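Long-range contact in extracellular endo-alpha-(1->5)-L-arabinanase 1 (Bacillus subtilis, PDB 1UV4), which hydrolyses internal alpha-1,5-L-arabinofuranosidic linkages of linear arabinan and sugar beet arabinan during plant cell-wall breakdown: residues F138-S150 / I155-P167. Sequence-based numbering, arbitrary orientation.
Sequences FDKDGNPWLAFGS and IKLTKLDKSTMKP. With EDO (1,2-ethanediol), chain F.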
ATOM      1  N   PHE A 138      -2.859   5.106  11.948  1.00 13.42           N
ATOM      2  CA  PHE A 138      -2.979   5.576  13.330  1.00 14.00           C
ATOM      3  C   PHE A 138      -4.420   5.676  13.717  1.00 15.19           C
ATOM      4  O   PHE A 138      -5.263   6.170  12.942  1.00 17.16           O
ATOM      5  CB  PHE A 138      -2.240   6.886  13.541  1.00 14.13           C
ATOM      6  CG  PHE A 138      -0.798   6.785  13.185  1.00 15.64           C
ATOM      7  CD1 PHE A 138       0.139   6.341  14.107  1.00 16.09           C
ATOM      8  CD2 PHE A 138      -0.392   7.023  11.874  1.00 17.87           C
ATOM      9  CE1 PHE A 138       1.452   6.196  13.754  1.00 18.86           C
ATOM     10  CE2 PHE A 138       0.914   6.858  11.539  1.00 19.28           C
ATOM     11  CZ  PHE A 138       1.823   6.442  12.457  1.00 19.08           C
ATOM     12  N   ASP A 139      -4.715   5.210  14.929  1.00 14.24           N
ATOM     13  CA  ASP A 139      -6.094   5.242  15.391  1.00 13.50           C
ATOM     14  C   ASP A 139      -6.437   6.605  15.999  1.00 12.38           C
ATOM     15  O   ASP A 139      -5.626   7.556  15.963  1.00 12.98           O
ATOM     16  CB  ASP A 139      -6.380   4.056  16.342  1.00 13.60           C
ATOM     17  CG  ASP A 139      -5.591   4.110  17.645  1.00 14.20           C
ATOM     18  OD1 ASP A 139      -5.164   5.198  18.088  1.00 11.82           O
ATOM     19  OD2 ASP A 139      -5.382   3.105  18.354  1.00 13.61           O
ATOM     20  N   LYS A 140      -7.656   6.754  16.502  1.00 12.37           N
ATOM     21  CA  LYS A 140      -8.071   8.030  17.040  1.00 12.42           C
ATOM     22  C   LYS A 140      -7.236   8.562  18.204  1.00 11.68           C
ATOM     23  O   LYS A 140      -7.246   9.768  18.495  1.00 11.65           O
ATOM     24  CB  LYS A 140      -9.554   7.990  17.453  1.00 13.24           C
ATOM     25  CG  LYS A 140      -9.829   7.195  18.672  1.00 16.93           C
ATOM     26  CD  LYS A 140     -11.210   7.490  19.251  1.00 20.14           C
ATOM     27  CE  LYS A 140     -11.190   8.627  20.297  1.00 23.00           C
ATOM     28  NZ  LYS A 140     -10.509   8.371  21.673  1.00 21.06           N
ATOM     29  N   ASP A 141      -6.536   7.661  18.901  1.00 12.74           N
ATOM     30  CA  ASP A 141      -5.596   8.032  19.955  1.00 13.32           C
ATOM     31  C   ASP A 141      -4.178   8.176  19.461  1.00 12.73           C
ATOM     32  O   ASP A 141      -3.282   8.301  20.265  1.00 13.17           O
ATOM     33  CB  ASP A 141      -5.583   6.966  21.047  1.00 13.60           C
ATOM     34  CG  ASP A 141      -6.926   6.737  21.635  1.00 19.02           C
ATOM     35  OD1 ASP A 141      -7.655   7.730  21.807  1.00 20.34           O
ATOM     36  OD2 ASP A 141      -7.328   5.578  21.918  1.00 27.87           O
ATOM     37  N   GLY A 142      -3.994   8.231  18.154  1.00 11.25           N
ATOM     38  CA  GLY A 142      -2.684   8.376  17.574  1.00 12.92           C
ATOM     39  C   GLY A 142      -1.762   7.198  17.638  1.00 13.68           C
ATOM     40  O   GLY A 142      -0.595   7.325  17.320  1.00 14.64           O
ATOM     41  N   ASN A 143      -2.286   6.037  18.000  1.00 12.59           N
ATOM     42  CA  ASN A 143      -1.466   4.853  18.131  1.00 11.22           C
ATOM     43  C   ASN A 143      -1.465   3.966  16.886  1.00 11.33           C
ATOM     44  O   ASN A 143      -2.455   3.886  16.173  1.00 12.24           O
ATOM     45  CB  ASN A 143      -1.917   4.084  19.340  1.00 12.15           C
ATOM     46  CG  ASN A 143      -1.732   4.881  20.617  1.00 11.35           C
ATOM     47  OD1 ASN A 143      -0.746   5.637  20.810  1.00 13.86           O
ATOM     48  ND2 ASN A 143      -2.673   4.717  21.525  1.00 14.30           N
ATOM     49  N   PRO A 144      -0.325   3.344  16.603  1.00 11.48           N
ATOM     50  CA  PRO A 144      -0.127   2.640  15.343  1.00 10.98           C
ATOM     51  C   PRO A 144      -0.803   1.275  15.195  1.00 11.99           C
ATOM     52  O   PRO A 144      -0.800   0.471  16.133  1.00 11.75           O
ATOM     53  CB  PRO A 144       1.398   2.496  15.281  1.00 11.45           C
ATOM     54  CG  PRO A 144       1.828   2.364  16.728  1.00 12.22           C
ATOM     55  CD  PRO A 144       0.900   3.307  17.432  1.00 12.76           C
ATOM     56  N   TRP A 145      -1.242   1.002  13.980  1.00 12.25           N
ATOM     57  CA  TRP A 145      -1.815  -0.257  13.544  1.00 11.41           C
ATOM     58  C   TRP A 145      -1.286  -0.527  12.135  1.00 12.04           C
ATOM     59  O   TRP A 145      -0.905   0.385  11.400  1.00 13.48           O
ATOM     60  CB  TRP A 145      -3.344  -0.165  13.462  1.00 13.61           C
ATOM     61  CG  TRP A 145      -4.075  -0.039  14.747  1.00 12.07           C
ATOM     62  CD1 TRP A 145      -4.089   1.010  15.580  1.00 12.73           C
ATOM     63  CD2 TRP A 145      -4.976  -1.012  15.304  1.00 11.84           C
ATOM     64  NE1 TRP A 145      -4.913   0.771  16.654  1.00 13.44           N
ATOM     65  CE2 TRP A 145      -5.487  -0.471  16.496  1.00 11.37           C
ATOM     66  CE3 TRP A 145      -5.406  -2.299  14.902  1.00 12.15           C
ATOM     67  CZ2 TRP A 145      -6.381  -1.170  17.318  1.00 12.60           C
ATOM     68  CZ3 TRP A 145      -6.329  -2.957  15.696  1.00 12.72           C
ATOM     69  CH2 TRP A 145      -6.784  -2.400  16.898  1.00 10.69           C
ATOM     70  N   LEU A 146      -1.315  -1.790  11.766  1.00 12.49           N
ATOM     71  CA  LEU A 146      -0.844  -2.213  10.419  1.00 13.24           C
ATOM     72  C   LEU A 146      -1.932  -3.001   9.696  1.00 13.84           C
ATOM     73  O   LEU A 146      -2.440  -3.989  10.229  1.00 13.70           O
ATOM     74  CB  LEU A 146       0.399  -3.100  10.531  1.00 13.66           C
ATOM     75  CG  LEU A 146       1.088  -3.477   9.191  1.00 16.14           C
ATOM     76  CD1 LEU A 146       1.887  -2.331   8.664  1.00 18.35           C
ATOM     77  CD2 LEU A 146       1.940  -4.775   9.404  1.00 19.22           C
ATOM     78  N   ALA A 147      -2.281  -2.547   8.497  1.00 14.13           N
ATOM     79  CA  ALA A 147      -3.142  -3.340   7.597  1.00 13.24           C
ATOM     80  C   ALA A 147      -2.270  -3.939   6.496  1.00 13.97           C
ATOM     81  O   ALA A 147      -1.198  -3.445   6.161  1.00 14.36           O
ATOM     82  CB  ALA A 147      -4.218  -2.500   7.033  1.00 14.30           C
ATOM     83  N   PHE A 148      -2.713  -5.063   5.963  1.00 14.19           N
ATOM     84  CA  PHE A 148      -2.012  -5.708   4.856  1.00 13.84           C
ATOM     85  C   PHE A 148      -2.906  -6.729   4.194  1.00 13.42           C
ATOM     86  O   PHE A 148      -3.977  -7.039   4.632  1.00 14.22           O
ATOM     87  CB  PHE A 148      -0.698  -6.357   5.321  1.00 13.35           C
ATOM     88  CG  PHE A 148      -0.892  -7.552   6.229  1.00 13.98           C
ATOM     89  CD1 PHE A 148      -0.968  -7.377   7.599  1.00 14.28           C
ATOM     90  CD2 PHE A 148      -1.053  -8.822   5.711  1.00 14.31           C
ATOM     91  CE1 PHE A 148      -1.150  -8.435   8.416  1.00 15.94           C
ATOM     92  CE2 PHE A 148      -1.251  -9.911   6.547  1.00 14.67           C
ATOM     93  CZ  PHE A 148      -1.294  -9.710   7.908  1.00 14.55           C
ATOM     94  N   GLY A 149      -2.443  -7.223   3.069  1.00 14.55           N
ATOM     95  CA  GLY A 149      -3.042  -8.367   2.387  1.00 13.93           C
ATOM     96  C   GLY A 149      -3.172  -8.256   0.885  1.00 13.31           C
ATOM     97  O   GLY A 149      -3.127  -7.189   0.290  1.00 14.16           O
ATOM     98  N   SER A 150      -3.392  -9.414   0.274  1.00 13.00           N
ATOM     99  CA  SER A 150      -3.577  -9.597  -1.150  1.00 13.68           C
ATOM    100  C   SER A 150      -4.066 -11.012  -1.392  1.00 12.71           C
ATOM    101  O   SER A 150      -3.359 -11.978  -1.077  1.00 14.47           O
ATOM    102  CB  SER A 150      -2.261  -9.403  -1.863  1.00 12.02           C
ATOM    103  OG  SER A 150      -2.391  -9.586  -3.264  1.00 13.52           O
ATOM    104  N   ILE A 155      -7.851  -8.730   3.325  1.00 13.44           N
ATOM    105  CA  ILE A 155      -7.181  -7.707   4.113  1.00 13.33           C
ATOM    106  C   ILE A 155      -7.303  -7.931   5.604  1.00 12.78           C
ATOM    107  O   ILE A 155      -8.385  -8.182   6.137  1.00 13.96           O
ATOM    108  CB  ILE A 155      -7.752  -6.345   3.750  1.00 12.80           C
ATOM    109  CG1 ILE A 155      -7.744  -6.184   2.212  1.00 14.40           C
ATOM    110  CG2 ILE A 155      -6.965  -5.203   4.417  1.00 15.01           C
ATOM    111  CD1 ILE A 155      -6.465  -6.308   1.523  1.00 16.30           C
ATOM    112  N   LYS A 156      -6.114  -7.892   6.235  1.00 12.57           N
ATOM    113  CA  LYS A 156      -5.960  -8.128   7.664  1.00 12.48           C
ATOM    114  C   LYS A 156      -5.463  -6.857   8.343  1.00 13.27           C
ATOM    115  O   LYS A 156      -4.920  -5.980   7.699  1.00 13.43           O
ATOM    116  CB  LYS A 156      -4.984  -9.247   7.906  1.00 14.52           C
ATOM    117  CG  LYS A 156      -5.287 -10.567   7.163  1.00 14.22           C
ATOM    118  CD  LYS A 156      -6.669 -11.118   7.444  1.00 14.00           C
ATOM    119  CE  LYS A 156      -6.990 -12.300   6.595  1.00 12.35           C
ATOM    120  NZ  LYS A 156      -8.331 -12.850   6.942  1.00 14.36           N
ATOM    121  N   LEU A 157      -5.616  -6.845   9.659  1.00 13.03           N
ATOM    122  CA  LEU A 157      -5.295  -5.701  10.511  1.00 13.11           C
ATOM    123  C   LEU A 157      -4.780  -6.168  11.877  1.00 13.49           C
ATOM    124  O   LEU A 157      -5.356  -7.037  12.473  1.00 14.20           O
ATOM    125  CB  LEU A 157      -6.525  -4.834  10.687  1.00 14.36           C
ATOM    126  CG  LEU A 157      -6.418  -3.624  11.593  1.00 14.00           C
ATOM    127  CD1 LEU A 157      -5.614  -2.542  10.943  1.00 15.50           C
ATOM    128  CD2 LEU A 157      -7.824  -3.132  12.004  1.00 16.04           C
ATOM    129  N   THR A 158      -3.662  -5.583  12.318  1.00 13.94           N
ATOM    130  CA  THR A 158      -3.165  -5.815  13.653  1.00 13.20           C
ATOM    131  C   THR A 158      -2.754  -4.476  14.277  1.00 12.48           C
ATOM    132  O   THR A 158      -2.233  -3.585  13.610  1.00 13.91           O
ATOM    133  CB  THR A 158      -1.966  -6.800  13.647  1.00 13.81           C
ATOM    134  OG1 THR A 158      -1.462  -6.987  14.973  1.00 13.40           O
ATOM    135  CG2 THR A 158      -0.821  -6.256  12.808  1.00 15.07           C
ATOM    136  N   LYS A 159      -2.909  -4.413  15.579  1.00 12.19           N
ATOM    137  CA  LYS A 159      -2.344  -3.318  16.366  1.00 12.04           C
ATOM    138  C   LYS A 159      -0.836  -3.514  16.360  1.00 12.19           C
ATOM    139  O   LYS A 159      -0.304  -4.649  16.202  1.00 12.45           O
ATOM    140  CB  LYS A 159      -2.894  -3.302  17.796  1.00 13.14           C
ATOM    141  CG  LYS A 159      -2.566  -2.052  18.618  1.00 15.34           C
ATOM    142  CD  LYS A 159      -3.423  -2.004  19.900  1.00 17.20           C
ATOM    143  CE  LYS A 159      -2.906  -0.955  20.865  1.00 20.42           C
ATOM    144  NZ  LYS A 159      -3.088   0.393  20.389  1.00 23.09           N
ATOM    145  N   LEU A 160      -0.105  -2.433  16.569  1.00 11.90           N
ATOM    146  CA  LEU A 160       1.339  -2.464  16.696  1.00 12.25           C
ATOM    147  C   LEU A 160       1.763  -1.950  18.062  1.00 11.62           C
ATOM    148  O   LEU A 160       1.158  -1.057  18.640  1.00 12.66           O
ATOM    149  CB  LEU A 160       1.993  -1.583  15.624  1.00 12.64           C
ATOM    150  CG  LEU A 160       1.804  -2.028  14.174  1.00 12.09           C
ATOM    151  CD1 LEU A 160       2.276  -0.911  13.222  1.00 12.78           C
ATOM    152  CD2 LEU A 160       2.506  -3.310  13.883  1.00 12.68           C
ATOM    153  N   ASP A 161       2.877  -2.482  18.565  1.00 12.32           N
ATOM    154  CA  ASP A 161       3.478  -1.949  19.764  1.00 12.34           C
ATOM    155  C   ASP A 161       4.155  -0.632  19.389  1.00 13.70           C
ATOM    156  O   ASP A 161       4.964  -0.596  18.474  1.00 13.40           O
ATOM    157  CB  ASP A 161       4.482  -2.970  20.297  1.00 12.20           C
ATOM    158  CG  ASP A 161       5.116  -2.563  21.572  1.00 14.98           C
ATOM    159  OD1 ASP A 161       5.864  -1.555  21.591  1.00 19.33           O
ATOM    160  OD2 ASP A 161       4.979  -3.218  22.616  1.00 17.21           O
ATOM    161  N   LYS A 162       3.848   0.446  20.107  1.00 14.07           N
ATOM    162  CA  LYS A 162       4.311   1.769  19.673  1.00 17.99           C
ATOM    163  C   LYS A 162       5.820   1.924  19.888  1.00 18.84           C
ATOM    164  O   LYS A 162       6.454   2.722  19.206  1.00 21.43           O
ATOM    165  CB  LYS A 162       3.517   2.883  20.374  1.00 19.67           C
ATOM    166  CG  LYS A 162       3.675   2.935  21.856  1.00 23.38           C
ATOM    167  CD  LYS A 162       2.351   3.328  22.526  1.00 29.16           C
ATOM    168  CE  LYS A 162       2.194   4.827  22.695  1.00 31.63           C
ATOM    169  NZ  LYS A 162       2.327   5.224  24.149  1.00 34.33           N
ATOM    170  N   SER A 163       6.400   1.114  20.762  1.00 18.06           N
ATOM    171  CA  SER A 163       7.826   1.162  21.014  1.00 19.59           C
ATOM    172  C   SER A 163       8.680   0.253  20.129  1.00 18.81           C
ATOM    173  O   SER A 163       9.880   0.481  20.068  1.00 21.96           O
ATOM    174  CB  SER A 163       8.113   0.924  22.489  1.00 20.68           C
ATOM    175  OG  SER A 163       8.115  -0.452  22.781  1.00 25.53           O
ATOM    176  N   THR A 164       8.112  -0.793  19.507  1.00 14.95           N
ATOM    177  CA  THR A 164       8.882  -1.607  18.570  1.00 13.85           C
ATOM    178  C   THR A 164       8.357  -1.540  17.144  1.00 12.21           C
ATOM    179  O   THR A 164       9.020  -2.030  16.210  1.00 13.23           O
ATOM    180  CB  THR A 164       8.890  -3.095  18.994  1.00 12.41           C
ATOM    181  OG1 THR A 164       7.550  -3.623  18.856  1.00 12.98           O
ATOM    182  CG2 THR A 164       9.290  -3.249  20.475  1.00 15.34           C
ATOM    183  N   MET A 165       7.127  -1.057  16.969  1.00 11.19           N
ATOM    184  CA  MET A 165       6.472  -0.995  15.677  1.00 12.75           C
ATOM    185  C   MET A 165       6.197  -2.367  15.042  1.00 12.63           C
ATOM    186  O   MET A 165       6.016  -2.491  13.828  1.00 13.91           O
ATOM    187  CB  MET A 165       7.218  -0.033  14.718  1.00 12.31           C
ATOM    188  CG  MET A 165       7.360   1.374  15.251  1.00 10.53           C
ATOM    189  SD  MET A 165       5.776   2.204  15.458  1.00 13.78           S
ATOM    190  CE  MET A 165       5.466   2.688  13.771  1.00 13.06           C
ATOM    191  N   LYS A 166       6.085  -3.390  15.879  1.00 11.31           N
ATOM    192  CA  LYS A 166       5.747  -4.778  15.460  1.00 12.54           C
ATOM    193  C   LYS A 166       4.374  -5.192  16.034  1.00 12.08           C
ATOM    194  O   LYS A 166       3.895  -4.560  17.011  1.00 12.16           O
ATOM    195  CB  LYS A 166       6.805  -5.745  15.976  1.00 11.68           C
ATOM    196  CG  LYS A 166       8.255  -5.405  15.592  1.00 13.06           C
ATOM    197  CD  LYS A 166       8.489  -5.497  14.078  1.00 13.59           C
ATOM    198  CE  LYS A 166       9.953  -5.264  13.686  1.00 16.76           C
ATOM    199  NZ  LYS A 166      10.803  -6.494  13.917  1.00 15.98           N
ATOM    200  N   PRO A 167       3.774  -6.241  15.487  1.00 12.69           N
ATOM    201  CA  PRO A 167       2.427  -6.620  15.899  1.00 12.21           C
ATOM    202  C   PRO A 167       2.279  -7.019  17.361  1.00 11.89           C
ATOM    203  O   PRO A 167       3.167  -7.658  17.988  1.00 12.27           O
ATOM    204  CB  PRO A 167       2.111  -7.808  15.015  1.00 12.61           C
ATOM    205  CG  PRO A 167       2.979  -7.577  13.776  1.00 14.35           C
ATOM    206  CD  PRO A 167       4.236  -7.069  14.348  1.00 12.56           C
TER
HETATM  207  C1  EDO F1296      -8.421 -13.347  11.692  1.00 34.14           C
HETATM  208  O1  EDO F1296      -9.602 -12.580  11.560  1.00 31.82           O
HETATM  209  C2  EDO F1296      -7.495 -13.038  10.544  1.00 36.61           C
HETATM  210  O2  EDO F1296      -7.532 -14.100   9.624  1.00 32.44           O
HETATM  211  O   HOH W   1      -4.855   3.092  20.898  1.00 30.10           O
HETATM  212  O   HOH W   2      -0.784   0.969  18.874  1.00 21.94           O
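Lys-159 CB sits over the face of the six-membered ring of Trp-145, 3.8 Å from its centroid and only 4° off its normal, a CH-pi contact. With CG anti to the backbone N (chi1 -169°), the extended lysine chain then passes out over the CE2-CZ2 rim before bending at its last torsion. There NZ gives a 2.8 Å hydrogen bond to a water that in turn donates to Pro-144 O and Leu-160 O, bridging the strands. NZ also lies 4.1 Å from Asp-139 OD2, too far for a salt bridge but near enough for probable electrostatic attraction. That carboxylate oxygen accepts from Trp-145 NE1 at 2.9 Å, almost in the ring plane, which fixes the indole's rotation; Leu-157 CG packs 3.7 Å from ring atom CE3. On the other side of the sheet, the Phe-148 ring receives Lys-156 CB over one face, 4.0 Å from its centroid, while Lys-156 NZ turns away to Ser-153, Ser-173 and a bound ethanediol. Leu-160 CD1 fits between Pro-144 CB and Leu-146 CB, and Met-165 SD closes on Pro-144 CG; Leu-136 and Tyr-81 extend this apolar cluster. Leu-146 with Thr-158 and Phe-148 with Lys-156 are doubly hydrogen-bonded pairs, the Leu-146 N to Thr-158 O bond being nearly straight at 2.7 Å. The strands 144-148 and 155-160 thus form an antiparallel hairpin within one blade of the family 43 five-bladed beta-propeller, and the first strand leads into Ser-150, a probable substrate-binding residue beside Glu-185, the probable proton donor.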